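Local coordinates for protein HpcE (Thermus thermophilus, PDB 1WZO) that probably catalyses the isomerisation of 2-hydroxyhepta-2,4-diene-1,7-dioate, as a member of the fumarylacetoacetate hydrolase superfamily, at residues T76-H81 and L152-F157; R92-E97 and N127-R132; Y174-L179 and G225-L230. All blocks are in the same frame, centred on the assembly; numbering follows the deposited sequence.

How the interactions relate
The three contacts illustrate how strand pairing changes in chemistry with its place in one fold. Interaction 1 is the most deeply buried, a parallel pairing finished by leucines and prolines. Interaction 2, nested within the chain loop that interaction 1 closes, is antiparallel and sets a buried apolar side against a cluster of charged side chains. The two share a sheet: strands 152-159 and 120-131 are neighbours, and P153 O probably accepts a hydrogen bond from N127 N. Interaction 3 belongs to another sheet, is partly exposed and relies on polar and cation-pi contacts, yet M228 and V175 pack on Y96, joining it to interaction 2.

Interaction 1 of 3, residues T76-H81 and L152-F157; sequences TSLLPH and LPLGPF
L78 and L79 run beside L152 and P153 as a short parallel β pairing, by which strand 78-79 joins strand 152-159 in the interior of the FAH-type fold. Backbone hydrogen bonds set the register. L152 grips the residues flanking L78, its N reaching S77 O at 2.8 Å and its O accepting from L79 N. L79 in turn uses its O, met by L154 N at 2.8 Å almost head-on. P153, as an imino acid, has no N-H to give; its CA instead lies 3.1 Å from L79 O as a C-H...O contact, and its own O turns to the backbone of N127. Beyond L79 the direct bonding stops, and one water spans the two segments, accepting from H81 N and donating to L154 O.

Apolar contacts fall on both faces. On one, L78 lies alongside L152 and L154, and its CD2 touches both, coming within 3.7 Å of L154 CD2; L39 and P43 cover this side. L79 sits on the other, where a CG anti to the backbone N (chi1 -173°) turns the branch so that L79 CD2 reaches P153 CG, 4.0 Å away, close to V85 and N240.

The aromatic contact closes the far end. H81 is fixed through ND1 by the backbone N of E239, while NE2 meets a bound glycerol, which may mark a pocket. A cis peptide precedes P156, whose CB packs 3.6 Å from H81 CB, and P156 CG lies over one face of the imidazole, displaced toward its rim.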
ATOM      1  N   THR B  76      -0.708  14.815   0.490  1.00 13.93           N
ATOM      2  CA  THR B  76      -1.229  15.487  -0.695  1.00 13.51           C
ATOM      3  C   THR B  76      -0.509  16.806  -1.001  1.00 12.49           C
ATOM      4  O   THR B  76      -0.721  17.401  -2.055  1.00 12.82           O
ATOM      5  CB  THR B  76      -2.763  15.739  -0.597  1.00 13.80           C
ATOM      6  OG1 THR B  76      -3.105  16.114   0.740  1.00 14.31           O
ATOM      7  CG2 THR B  76      -3.543  14.477  -0.987  1.00 15.82           C
ATOM      8  N   SER B  77       0.336  17.273  -0.082  1.00 13.19           N
ATOM      9  CA  SER B  77       1.103  18.488  -0.343  1.00 12.54           C
ATOM     10  C   SER B  77       2.371  18.113  -1.122  1.00 12.82           C
ATOM     11  O   SER B  77       2.982  18.956  -1.771  1.00 12.54           O
ATOM     12  CB  SER B  77       1.509  19.200   0.960  1.00 12.95           C
ATOM     13  OG  SER B  77       2.253  18.361   1.821  0.50 10.84           O
ATOM     14  N   LEU B  78       2.760  16.841  -1.058  1.00 13.44           N
ATOM     15  CA  LEU B  78       3.976  16.386  -1.736  1.00 14.12           C
ATOM     16  C   LEU B  78       4.023  16.685  -3.229  1.00 15.45           C
ATOM     17  O   LEU B  78       3.043  16.498  -3.959  1.00 13.13           O
ATOM     18  CB  LEU B  78       4.187  14.888  -1.500  1.00 14.23           C
ATOM     19  CG  LEU B  78       4.581  14.495  -0.071  1.00 13.25           C
ATOM     20  CD1 LEU B  78       4.350  13.002   0.136  1.00 13.00           C
ATOM     21  CD2 LEU B  78       6.048  14.862   0.179  1.00 14.17           C
ATOM     22  N   LEU B  79       5.185  17.151  -3.677  1.00 14.78           N
ATOM     23  CA  LEU B  79       5.393  17.490  -5.074  1.00 14.62           C
ATOM     24  C   LEU B  79       6.824  17.126  -5.458  1.00 15.25           C
ATOM     25  O   LEU B  79       7.755  17.384  -4.704  1.00 18.06           O
ATOM     26  CB  LEU B  79       5.174  18.990  -5.282  1.00 14.26           C
ATOM     27  CG  LEU B  79       5.189  19.492  -6.729  1.00 14.34           C
ATOM     28  CD1 LEU B  79       3.912  19.052  -7.452  1.00 13.67           C
ATOM     29  CD2 LEU B  79       5.299  21.024  -6.727  1.00 14.61           C
ATOM     30  N   PRO B  80       7.017  16.527  -6.640  1.00 16.78           N
ATOM     31  CA  PRO B  80       8.374  16.160  -7.046  1.00 18.13           C
ATOM     32  C   PRO B  80       9.174  17.318  -7.625  1.00 18.08           C
ATOM     33  O   PRO B  80       8.630  18.379  -7.952  1.00 17.40           O
ATOM     34  CB  PRO B  80       8.130  15.079  -8.090  1.00 17.26           C
ATOM     35  CG  PRO B  80       6.915  15.608  -8.789  1.00 19.41           C
ATOM     36  CD  PRO B  80       6.031  16.043  -7.623  1.00 16.90           C
ATOM     37  N   HIS B  81      10.475  17.088  -7.746  1.00 19.11           N
ATOM     38  CA  HIS B  81      11.398  18.044  -8.334  1.00 19.63           C
ATOM     39  C   HIS B  81      10.819  18.355  -9.714  1.00 19.66           C
ATOM     40  O   HIS B  81      10.368  17.447 -10.415  1.00 19.40           O
ATOM     41  CB  HIS B  81      12.776  17.376  -8.449  1.00 19.67           C
ATOM     42  CG  HIS B  81      13.798  18.179  -9.194  1.00 20.88           C
ATOM     43  ND1 HIS B  81      14.103  19.485  -8.875  1.00 20.76           N
ATOM     44  CD2 HIS B  81      14.621  17.839 -10.216  1.00 20.61           C
ATOM     45  CE1 HIS B  81      15.069  19.916  -9.668  1.00 23.83           C
ATOM     46  NE2 HIS B  81      15.402  18.936 -10.491  1.00 21.55           N
ATOM     47  N   LEU B 152       4.520  21.034  -0.698  1.00 15.57           N
ATOM     48  CA  LEU B 152       5.697  20.366  -0.155  1.00 16.45           C
ATOM     49  C   LEU B 152       6.594  19.718  -1.201  1.00 14.64           C
ATOM     50  O   LEU B 152       6.645  18.493  -1.328  1.00 14.20           O
ATOM     51  CB  LEU B 152       5.334  19.328   0.921  1.00 16.42           C
ATOM     52  CG  LEU B 152       6.566  18.713   1.613  1.00 19.34           C
ATOM     53  CD1 LEU B 152       7.464  19.835   2.150  1.00 14.88           C
ATOM     54  CD2 LEU B 152       6.135  17.783   2.766  1.00 15.77           C
ATOM     55  N   PRO B 153       7.276  20.540  -2.011  1.00 14.89           N
ATOM     56  CA  PRO B 153       8.167  19.936  -3.004  1.00 15.35           C
ATOM     57  C   PRO B 153       9.156  19.111  -2.172  1.00 15.23           C
ATOM     58  O   PRO B 153       9.518  19.516  -1.068  1.00 14.79           O
ATOM     59  CB  PRO B 153       8.821  21.153  -3.651  1.00 15.14           C
ATOM     60  CG  PRO B 153       7.677  22.149  -3.673  1.00 16.32           C
ATOM     61  CD  PRO B 153       7.040  21.968  -2.300  1.00 13.45           C
ATOM     62  N   LEU B 154       9.573  17.957  -2.673  1.00 14.71           N
ATOM     63  CA  LEU B 154      10.492  17.118  -1.913  1.00 16.92           C
ATOM     64  C   LEU B 154      11.408  16.341  -2.843  1.00 16.29           C
ATOM     65  O   LEU B 154      10.944  15.668  -3.764  1.00 17.10           O
ATOM     66  CB  LEU B 154       9.710  16.136  -1.027  1.00 16.19           C
ATOM     67  CG  LEU B 154      10.510  15.297  -0.024  1.00 17.63           C
ATOM     68  CD1 LEU B 154      10.901  16.170   1.152  1.00 14.74           C
ATOM     69  CD2 LEU B 154       9.681  14.113   0.470  1.00 14.72           C
ATOM     70  N   GLY B 155      12.712  16.439  -2.595  1.00 17.12           N
ATOM     71  CA  GLY B 155      13.672  15.726  -3.419  1.00 17.96           C
ATOM     72  C   GLY B 155      14.855  16.601  -3.795  1.00 19.08           C
ATOM     73  O   GLY B 155      15.192  17.536  -3.071  1.00 16.58           O
ATOM     74  N   PRO B 156      15.493  16.332  -4.945  1.00 20.86           N
ATOM     75  CA  PRO B 156      15.114  15.245  -5.853  1.00 21.21           C
ATOM     76  C   PRO B 156      15.647  13.873  -5.457  1.00 21.66           C
ATOM     77  O   PRO B 156      15.242  12.859  -6.026  1.00 22.77           O
ATOM     78  CB  PRO B 156      15.668  15.716  -7.200  1.00 23.67           C
ATOM     79  CG  PRO B 156      16.893  16.487  -6.805  1.00 21.76           C
ATOM     80  CD  PRO B 156      16.410  17.278  -5.611  1.00 23.09           C
ATOM     81  N   PHE B 157      16.533  13.833  -4.467  1.00 20.97           N
ATOM     82  CA  PHE B 157      17.130  12.563  -4.068  1.00 21.51           C
ATOM     83  C   PHE B 157      16.953  12.137  -2.622  1.00 21.74           C
ATOM     84  O   PHE B 157      16.690  12.949  -1.736  1.00 21.81           O
ATOM     85  CB  PHE B 157      18.643  12.585  -4.325  1.00 24.46           C
ATOM     86  CG  PHE B 157      19.033  13.144  -5.658  1.00 24.37           C
ATOM     87  CD1 PHE B 157      19.659  14.382  -5.744  1.00 25.22           C
ATOM     88  CD2 PHE B 157      18.786  12.432  -6.823  1.00 26.56           C
ATOM     89  CE1 PHE B 157      20.038  14.905  -6.978  1.00 26.72           C
ATOM     90  CE2 PHE B 157      19.159  12.948  -8.060  1.00 26.86           C
ATOM     91  CZ  PHE B 157      19.787  14.186  -8.136  1.00 26.15           C
TER
HETATM   92  O   HOH W   1      11.474  14.914  -6.263  1.00 19.61           O

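Interaction 2 of 3, residues R92-E97 and N127-R132; sequences RFVHYE and NDLVAR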
ATOM      1  N   ARG B  92      -1.716  36.977  -0.732  1.00 24.48           N
ATOM      2  CA  ARG B  92      -0.758  38.064  -0.857  1.00 26.45           C
ATOM      3  C   ARG B  92       0.626  37.739  -0.321  1.00 25.41           C
ATOM      4  O   ARG B  92       1.617  38.268  -0.821  1.00 26.76           O
ATOM      5  CB  ARG B  92      -1.271  39.316  -0.135  1.00 27.91           C
ATOM      6  CG  ARG B  92      -2.227  40.175  -0.946  1.00 34.02           C
ATOM      7  CD  ARG B  92      -2.353  41.558  -0.311  1.00 37.43           C
ATOM      8  NE  ARG B  92      -3.080  41.508   0.952  1.00 40.00           N
ATOM      9  CZ  ARG B  92      -2.911  42.368   1.951  1.00 41.14           C
ATOM     10  NH1 ARG B  92      -2.027  43.353   1.848  1.00 40.11           N
ATOM     11  NH2 ARG B  92      -3.637  42.245   3.051  1.00 40.96           N
ATOM     12  N   PHE B  93       0.697  36.875   0.689  1.00 24.09           N
ATOM     13  CA  PHE B  93       1.975  36.536   1.306  1.00 23.32           C
ATOM     14  C   PHE B  93       2.312  35.043   1.346  1.00 22.73           C
ATOM     15  O   PHE B  93       2.087  34.385   2.363  1.00 23.70           O
ATOM     16  CB  PHE B  93       2.020  37.083   2.738  1.00 22.96           C
ATOM     17  CG  PHE B  93       1.523  38.499   2.869  1.00 26.06           C
ATOM     18  CD1 PHE B  93       0.213  38.756   3.256  1.00 27.38           C
ATOM     19  CD2 PHE B  93       2.364  39.573   2.600  1.00 29.22           C
ATOM     20  CE1 PHE B  93      -0.257  40.067   3.376  1.00 29.97           C
ATOM     21  CE2 PHE B  93       1.906  40.889   2.717  1.00 28.89           C
ATOM     22  CZ  PHE B  93       0.593  41.133   3.106  1.00 29.91           C
ATOM     23  N   VAL B  94       2.862  34.525   0.249  1.00 21.57           N
ATOM     24  CA  VAL B  94       3.262  33.120   0.153  1.00 20.90           C
ATOM     25  C   VAL B  94       4.789  33.061   0.212  1.00 20.80           C
ATOM     26  O   VAL B  94       5.470  33.808  -0.489  1.00 20.62           O
ATOM     27  CB  VAL B  94       2.777  32.489  -1.165  1.00 20.48           C
ATOM     28  CG1 VAL B  94       3.258  31.046  -1.268  1.00 21.71           C
ATOM     29  CG2 VAL B  94       1.263  32.539  -1.227  1.00 20.89           C
ATOM     30  N   HIS B  95       5.314  32.174   1.050  1.00 19.91           N
ATOM     31  CA  HIS B  95       6.757  32.036   1.242  1.00 20.43           C
ATOM     32  C   HIS B  95       7.273  30.614   1.085  1.00 21.36           C
ATOM     33  O   HIS B  95       6.583  29.645   1.428  1.00 18.22           O
ATOM     34  CB  HIS B  95       7.135  32.507   2.648  1.00 20.90           C
ATOM     35  CG  HIS B  95       6.872  33.957   2.900  1.00 22.55           C
ATOM     36  ND1 HIS B  95       7.878  34.899   2.943  1.00 23.27           N
ATOM     37  CD2 HIS B  95       5.718  34.629   3.123  1.00 22.98           C
ATOM     38  CE1 HIS B  95       7.354  36.088   3.182  1.00 25.32           C
ATOM     39  NE2 HIS B  95       6.045  35.952   3.294  1.00 24.41           N
ATOM     40  N   TYR B  96       8.496  30.488   0.571  1.00 20.61           N
ATOM     41  CA  TYR B  96       9.120  29.179   0.446  1.00 20.39           C
ATOM     42  C   TYR B  96       9.838  29.009   1.781  1.00 19.93           C
ATOM     43  O   TYR B  96      10.007  29.978   2.524  1.00 20.54           O
ATOM     44  CB  TYR B  96      10.146  29.154  -0.707  1.00 22.48           C
ATOM     45  CG  TYR B  96      11.408  29.967  -0.443  1.00 24.68           C
ATOM     46  CD1 TYR B  96      12.338  29.562   0.519  1.00 26.13           C
ATOM     47  CD2 TYR B  96      11.631  31.182  -1.100  1.00 26.58           C
ATOM     48  CE1 TYR B  96      13.452  30.348   0.832  1.00 26.91           C
ATOM     49  CE2 TYR B  96      12.745  31.977  -0.794  1.00 26.48           C
ATOM     50  CZ  TYR B  96      13.644  31.554   0.175  1.00 27.79           C
ATOM     51  OH  TYR B  96      14.718  32.347   0.516  1.00 27.34           O
ATOM     52  N   GLU B  97      10.243  27.787   2.097  1.00 19.98           N
ATOM     53  CA  GLU B  97      10.988  27.518   3.324  1.00 20.64           C
ATOM     54  C   GLU B  97      11.949  26.374   3.028  1.00 19.61           C
ATOM     55  O   GLU B  97      11.529  25.225   2.892  1.00 17.30           O
ATOM     56  CB  GLU B  97      10.052  27.143   4.490  1.00 19.97           C
ATOM     57  CG  GLU B  97       9.263  28.329   5.053  1.00 21.57           C
ATOM     58  CD  GLU B  97       8.595  28.044   6.395  1.00 22.90           C
ATOM     59  OE1 GLU B  97       7.961  28.969   6.951  1.00 23.59           O
ATOM     60  OE2 GLU B  97       8.697  26.909   6.900  1.00 21.57           O
ATOM     61  N   ASN B 127      10.789  21.985   0.492  1.00 16.34           N
ATOM     62  CA  ASN B 127      10.372  23.371   0.369  1.00 16.58           C
ATOM     63  C   ASN B 127       9.044  23.389   1.142  1.00 17.33           C
ATOM     64  O   ASN B 127       7.995  23.038   0.598  1.00 14.55           O
ATOM     65  CB  ASN B 127      10.136  23.746  -1.094  1.00 15.75           C
ATOM     66  CG  ASN B 127       9.891  25.227  -1.267  1.00 17.08           C
ATOM     67  OD1 ASN B 127       9.575  25.923  -0.300  1.00 16.72           O
ATOM     68  ND2 ASN B 127      10.031  25.720  -2.498  1.00 18.20           N
ATOM     69  N   ASP B 128       9.103  23.772   2.416  1.00 16.54           N
ATOM     70  CA  ASP B 128       7.918  23.796   3.278  1.00 16.72           C
ATOM     71  C   ASP B 128       7.172  25.121   3.136  1.00 17.18           C
ATOM     72  O   ASP B 128       7.228  25.984   4.012  1.00 18.42           O
ATOM     73  CB  ASP B 128       8.356  23.545   4.729  1.00 17.10           C
ATOM     74  CG  ASP B 128       7.209  23.615   5.714  1.00 20.13           C
ATOM     75  OD1 ASP B 128       6.094  23.181   5.363  1.00 18.79           O
ATOM     76  OD2 ASP B 128       7.431  24.091   6.849  1.00 20.77           O
ATOM     77  N   LEU B 129       6.471  25.265   2.017  1.00 17.39           N
ATOM     78  CA  LEU B 129       5.736  26.486   1.711  1.00 17.79           C
ATOM     79  C   LEU B 129       4.640  26.838   2.706  1.00 18.56           C
ATOM     80  O   LEU B 129       4.087  25.979   3.400  1.00 16.57           O
ATOM     81  CB  LEU B 129       5.154  26.402   0.293  1.00 17.86           C
ATOM     82  CG  LEU B 129       6.181  26.458  -0.847  1.00 15.85           C
ATOM     83  CD1 LEU B 129       5.998  25.276  -1.799  1.00 14.99           C
ATOM     84  CD2 LEU B 129       6.032  27.777  -1.597  1.00 17.83           C
ATOM     85  N   VAL B 130       4.339  28.125   2.781  1.00 17.56           N
ATOM     86  CA  VAL B 130       3.307  28.600   3.682  1.00 18.55           C
ATOM     87  C   VAL B 130       2.622  29.822   3.095  1.00 19.55           C
ATOM     88  O   VAL B 130       3.256  30.645   2.427  1.00 19.38           O
ATOM     89  CB  VAL B 130       3.891  28.971   5.073  1.00 19.79           C
ATOM     90  CG1 VAL B 130       4.978  30.041   4.925  1.00 19.24           C
ATOM     91  CG2 VAL B 130       2.777  29.495   5.979  1.00 19.05           C
ATOM     92  N   ALA B 131       1.315  29.916   3.314  1.00 20.24           N
ATOM     93  CA  ALA B 131       0.549  31.068   2.860  1.00 21.15           C
ATOM     94  C   ALA B 131       0.230  31.810   4.154  1.00 21.31           C
ATOM     95  O   ALA B 131      -0.730  31.476   4.859  1.00 19.97           O
ATOM     96  CB  ALA B 131      -0.724  30.624   2.162  1.00 21.21           C
ATOM     97  N   ARG B 132       1.057  32.799   4.479  1.00 21.43           N
ATOM     98  CA  ARG B 132       0.884  33.557   5.710  1.00 23.45           C
ATOM     99  C   ARG B 132      -0.468  34.246   5.846  1.00 23.43           C
ATOM    100  O   ARG B 132      -0.890  34.573   6.961  1.00 23.96           O
ATOM    101  CB  ARG B 132       2.029  34.565   5.869  1.00 26.46           C
ATOM    102  CG  ARG B 132       3.372  33.878   6.094  1.00 32.46           C
ATOM    103  CD  ARG B 132       4.452  34.845   6.553  1.00 39.43           C
ATOM    104  NE  ARG B 132       5.701  34.155   6.879  1.00 45.47           N
ATOM    105  CZ  ARG B 132       5.823  33.231   7.831  1.00 48.01           C
ATOM    106  NH1 ARG B 132       4.771  32.877   8.562  1.00 49.03           N
ATOM    107  NH2 ARG B 132       7.001  32.666   8.060  1.00 49.66           N
TER
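V94 and H95 pair with A131 and V130 in an antiparallel register whose two sides differ sharply. On the tight side, H95 N meets V130 O at 2.9 Å and V130 N returns a bond to H95 O. L129 CD2 lies near V94 CG1 and Y96 CB, with M228 packed against L129 and Y96. N127 OD1 accepts from E97 N at 3.1 Å in place of a backbone carbonyl, while D128 N bonds E97 O.

The looser, solvent-facing side belongs to the R132 side chain, although R132 N is still tied to F93 O. Its extended chain crosses H95, laying NE over one imidazole face near the rim; S220 holds H95 ND1. R132 NH2 is a long 4.0 Å from E97 OE1, an attraction without a directed N-H.

E97 CG lies anti to the carbonyl carbon (chi1 -73°), carrying the extended chain alongside D128, with E97 OE2 and D128 OD2 3.1 Å apart. K146 and K73 salt-bridge D128 OD2 and OD1, K146 reaching E97 only weakly, and probably offset the repulsion. With an alanine at E97, R132 would probably lack its distant counter-charge and the acidic group one carboxylate. E97, E99 and D128 are consistent with the metal-binding acidic triad of FAH-family enzymes.

Interaction 3 of 3, residues Y174-L179 and G225-L230; sequences YVNGEL and GDVMRL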
ATOM      1  N   TYR B 174      17.226  30.002  -4.067  1.00 26.42           N
ATOM      2  CA  TYR B 174      17.281  30.950  -5.165  1.00 28.19           C
ATOM      3  C   TYR B 174      15.885  31.122  -5.751  1.00 29.04           C
ATOM      4  O   TYR B 174      15.113  30.163  -5.824  1.00 29.05           O
ATOM      5  CB  TYR B 174      18.195  30.441  -6.282  1.00 27.56           C
ATOM      6  CG  TYR B 174      19.613  30.114  -5.873  1.00 31.59           C
ATOM      7  CD1 TYR B 174      19.903  28.970  -5.130  1.00 31.24           C
ATOM      8  CD2 TYR B 174      20.675  30.929  -6.271  1.00 33.23           C
ATOM      9  CE1 TYR B 174      21.222  28.640  -4.799  1.00 33.75           C
ATOM     10  CE2 TYR B 174      21.994  30.610  -5.945  1.00 33.91           C
ATOM     11  CZ  TYR B 174      22.260  29.465  -5.212  1.00 34.22           C
ATOM     12  OH  TYR B 174      23.564  29.141  -4.907  1.00 34.71           O
ATOM     13  N   VAL B 175      15.567  32.343  -6.164  1.00 28.72           N
ATOM     14  CA  VAL B 175      14.289  32.625  -6.802  1.00 30.70           C
ATOM     15  C   VAL B 175      14.631  33.244  -8.154  1.00 32.16           C
ATOM     16  O   VAL B 175      15.230  34.318  -8.222  1.00 32.21           O
ATOM     17  CB  VAL B 175      13.423  33.614  -5.986  1.00 30.43           C
ATOM     18  CG1 VAL B 175      12.155  33.947  -6.756  1.00 30.78           C
ATOM     19  CG2 VAL B 175      13.057  33.002  -4.643  1.00 31.56           C
ATOM     20  N   ASN B 176      14.273  32.542  -9.224  1.00 32.52           N
ATOM     21  CA  ASN B 176      14.553  33.005 -10.578  1.00 33.63           C
ATOM     22  C   ASN B 176      16.056  33.170 -10.799  1.00 35.48           C
ATOM     23  O   ASN B 176      16.504  34.152 -11.395  1.00 37.01           O
ATOM     24  CB  ASN B 176      13.841  34.334 -10.852  1.00 32.82           C
ATOM     25  CG  ASN B 176      12.338  34.231 -10.690  1.00 31.05           C
ATOM     26  OD1 ASN B 176      11.721  33.264 -11.140  1.00 28.86           O
ATOM     27  ND2 ASN B 176      11.740  35.231 -10.057  1.00 29.72           N
ATOM     28  N   GLY B 177      16.825  32.205 -10.306  1.00 35.14           N
ATOM     29  CA  GLY B 177      18.265  32.243 -10.474  1.00 36.29           C
ATOM     30  C   GLY B 177      19.025  33.165  -9.539  1.00 36.36           C
ATOM     31  O   GLY B 177      20.255  33.146  -9.521  1.00 36.46           O
ATOM     32  N   GLU B 178      18.315  33.974  -8.762  1.00 36.35           N
ATOM     33  CA  GLU B 178      18.982  34.888  -7.846  1.00 37.02           C
ATOM     34  C   GLU B 178      18.975  34.393  -6.403  1.00 36.13           C
ATOM     35  O   GLU B 178      17.928  34.035  -5.861  1.00 33.93           O
ATOM     36  CB  GLU B 178      18.343  36.276  -7.920  1.00 40.09           C
ATOM     37  CG  GLU B 178      19.034  37.311  -7.039  1.00 47.13           C
ATOM     38  CD  GLU B 178      18.660  38.739  -7.400  1.00 51.59           C
ATOM     39  OE1 GLU B 178      19.076  39.665  -6.669  1.00 51.97           O
ATOM     40  OE2 GLU B 178      17.958  38.938  -8.417  1.00 54.86           O
ATOM     41  N   LEU B 179      20.155  34.381  -5.789  1.00 33.55           N
ATOM     42  CA  LEU B 179      20.304  33.936  -4.412  1.00 32.85           C
ATOM     43  C   LEU B 179      19.473  34.809  -3.483  1.00 32.70           C
ATOM     44  O   LEU B 179      19.668  36.022  -3.410  1.00 32.36           O
ATOM     45  CB  LEU B 179      21.774  33.990  -3.992  1.00 33.19           C
ATOM     46  CG  LEU B 179      22.108  33.508  -2.578  1.00 32.52           C
ATOM     47  CD1 LEU B 179      21.768  32.033  -2.433  1.00 31.72           C
ATOM     48  CD2 LEU B 179      23.587  33.741  -2.305  1.00 33.53           C
ATOM     49  N   GLY B 225       4.855  32.611 -11.341  1.00 26.27           N
ATOM     50  CA  GLY B 225       5.868  32.807 -12.359  1.00 26.53           C
ATOM     51  C   GLY B 225       7.286  32.586 -11.865  1.00 25.54           C
ATOM     52  O   GLY B 225       8.183  32.298 -12.659  1.00 27.36           O
ATOM     53  N   ASP B 226       7.503  32.717 -10.560  1.00 26.21           N
ATOM     54  CA  ASP B 226       8.838  32.514 -10.007  1.00 26.56           C
ATOM     55  C   ASP B 226       9.260  31.058 -10.091  1.00 27.52           C
ATOM     56  O   ASP B 226       8.422  30.154 -10.063  1.00 28.01           O
ATOM     57  CB  ASP B 226       8.902  32.944  -8.539  1.00 27.86           C
ATOM     58  CG  ASP B 226       8.783  34.439  -8.357  1.00 29.07           C
ATOM     59  OD1 ASP B 226       9.040  35.178  -9.334  1.00 28.86           O
ATOM     60  OD2 ASP B 226       8.446  34.874  -7.231  1.00 28.60           O
ATOM     61  N   VAL B 227      10.568  30.841 -10.195  1.00 25.97           N
ATOM     62  CA  VAL B 227      11.137  29.504 -10.243  1.00 25.06           C
ATOM     63  C   VAL B 227      11.996  29.369  -8.994  1.00 25.22           C
ATOM     64  O   VAL B 227      13.011  30.052  -8.844  1.00 23.75           O
ATOM     65  CB  VAL B 227      12.008  29.297 -11.504  1.00 25.89           C
ATOM     66  CG1 VAL B 227      12.644  27.914 -11.480  1.00 25.09           C
ATOM     67  CG2 VAL B 227      11.150  29.452 -12.754  1.00 26.08           C
ATOM     68  N   MET B 228      11.572  28.504  -8.081  1.00 23.25           N
ATOM     69  CA  MET B 228      12.303  28.307  -6.840  1.00 23.96           C
ATOM     70  C   MET B 228      13.309  27.175  -6.959  1.00 24.68           C
ATOM     71  O   MET B 228      12.982  26.085  -7.438  1.00 26.89           O
ATOM     72  CB  MET B 228      11.326  28.004  -5.700  1.00 22.38           C
ATOM     73  CG  MET B 228      10.275  29.079  -5.484  1.00 22.63           C
ATOM     74  SD  MET B 228       9.022  28.586  -4.271  1.00 20.65           S
ATOM     75  CE  MET B 228       8.235  27.259  -5.167  1.00 19.83           C
ATOM     76  N   ARG B 229      14.542  27.444  -6.539  1.00 25.17           N
ATOM     77  CA  ARG B 229      15.584  26.429  -6.565  1.00 24.21           C
ATOM     78  C   ARG B 229      16.236  26.399  -5.194  1.00 24.63           C
ATOM     79  O   ARG B 229      16.946  27.330  -4.802  1.00 24.33           O
ATOM     80  CB  ARG B 229      16.640  26.729  -7.633  1.00 26.19           C
ATOM     81  CG  ARG B 229      17.609  25.575  -7.851  1.00 27.63           C
ATOM     82  CD  ARG B 229      18.685  25.938  -8.856  1.00 33.09           C
ATOM     83  NE  ARG B 229      19.618  26.923  -8.321  1.00 35.28           N
ATOM     84  CZ  ARG B 229      20.141  27.919  -9.029  1.00 38.41           C
ATOM     85  NH1 ARG B 229      19.814  28.071 -10.306  1.00 38.99           N
ATOM     86  NH2 ARG B 229      21.000  28.759  -8.463  1.00 39.07           N
ATOM     87  N   LEU B 230      15.976  25.324  -4.460  1.00 23.12           N
ATOM     88  CA  LEU B 230      16.526  25.158  -3.129  1.00 22.42           C
ATOM     89  C   LEU B 230      17.692  24.184  -3.172  1.00 21.57           C
ATOM     90  O   LEU B 230      17.640  23.162  -3.857  1.00 22.14           O
ATOM     91  CB  LEU B 230      15.441  24.647  -2.171  1.00 21.96           C
ATOM     92  CG  LEU B 230      14.504  25.702  -1.571  1.00 22.60           C
ATOM     93  CD1 LEU B 230      13.931  26.595  -2.662  1.00 21.99           C
ATOM     94  CD2 LEU B 230      13.390  24.998  -0.799  1.00 21.97           C
TER
HETATM   95  O   HOH W   2      15.883  29.822  -9.132  1.00 28.88           O
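Y174 and R229 face each other as a cation-pi pair where a β hairpin meets strand 227-232; the hairpin's type I' turn runs from V175 to E178 and leads strand 170-175 into strand 178-184. Strand 227-232 lies antiparallel along the first arm, and Y174 and R229 form a hydrogen-bonded pair of this antiparallel register, Y174 N to R229 O at 2.8 Å. The R229 side chain bends at chi3 (70°) to bring its guanidinium back across the tyrosine. CZ of R229 lies 4.0 Å from the Y174 ring centroid, and NH2 sits over the middle of the ring, though the planes are tilted 53° apart. L179 CD1 lies over the opposite face, near its rim, while E231 pairs with R229 NE.

N176, the first central residue of the turn, works in two directions. Its CG stands beside its own backbone N, which brings the amide within bonding range of the other strand: N176 OD1 accepts from V227 N at 2.8 Å, V227 N lying above the amide plane, and ND2 donates to D226 OD1. That oxygen is near the N176 amide plane but is met from above its own carboxylate plane. D226 OD2 is taken by R223 N, and V175 CG1 rests on D226 CB. Backbone N176 N also reaches V227 O nearly straight (177°), and the same oxygen receives a water that accepts from G177 N at 2.8 Å.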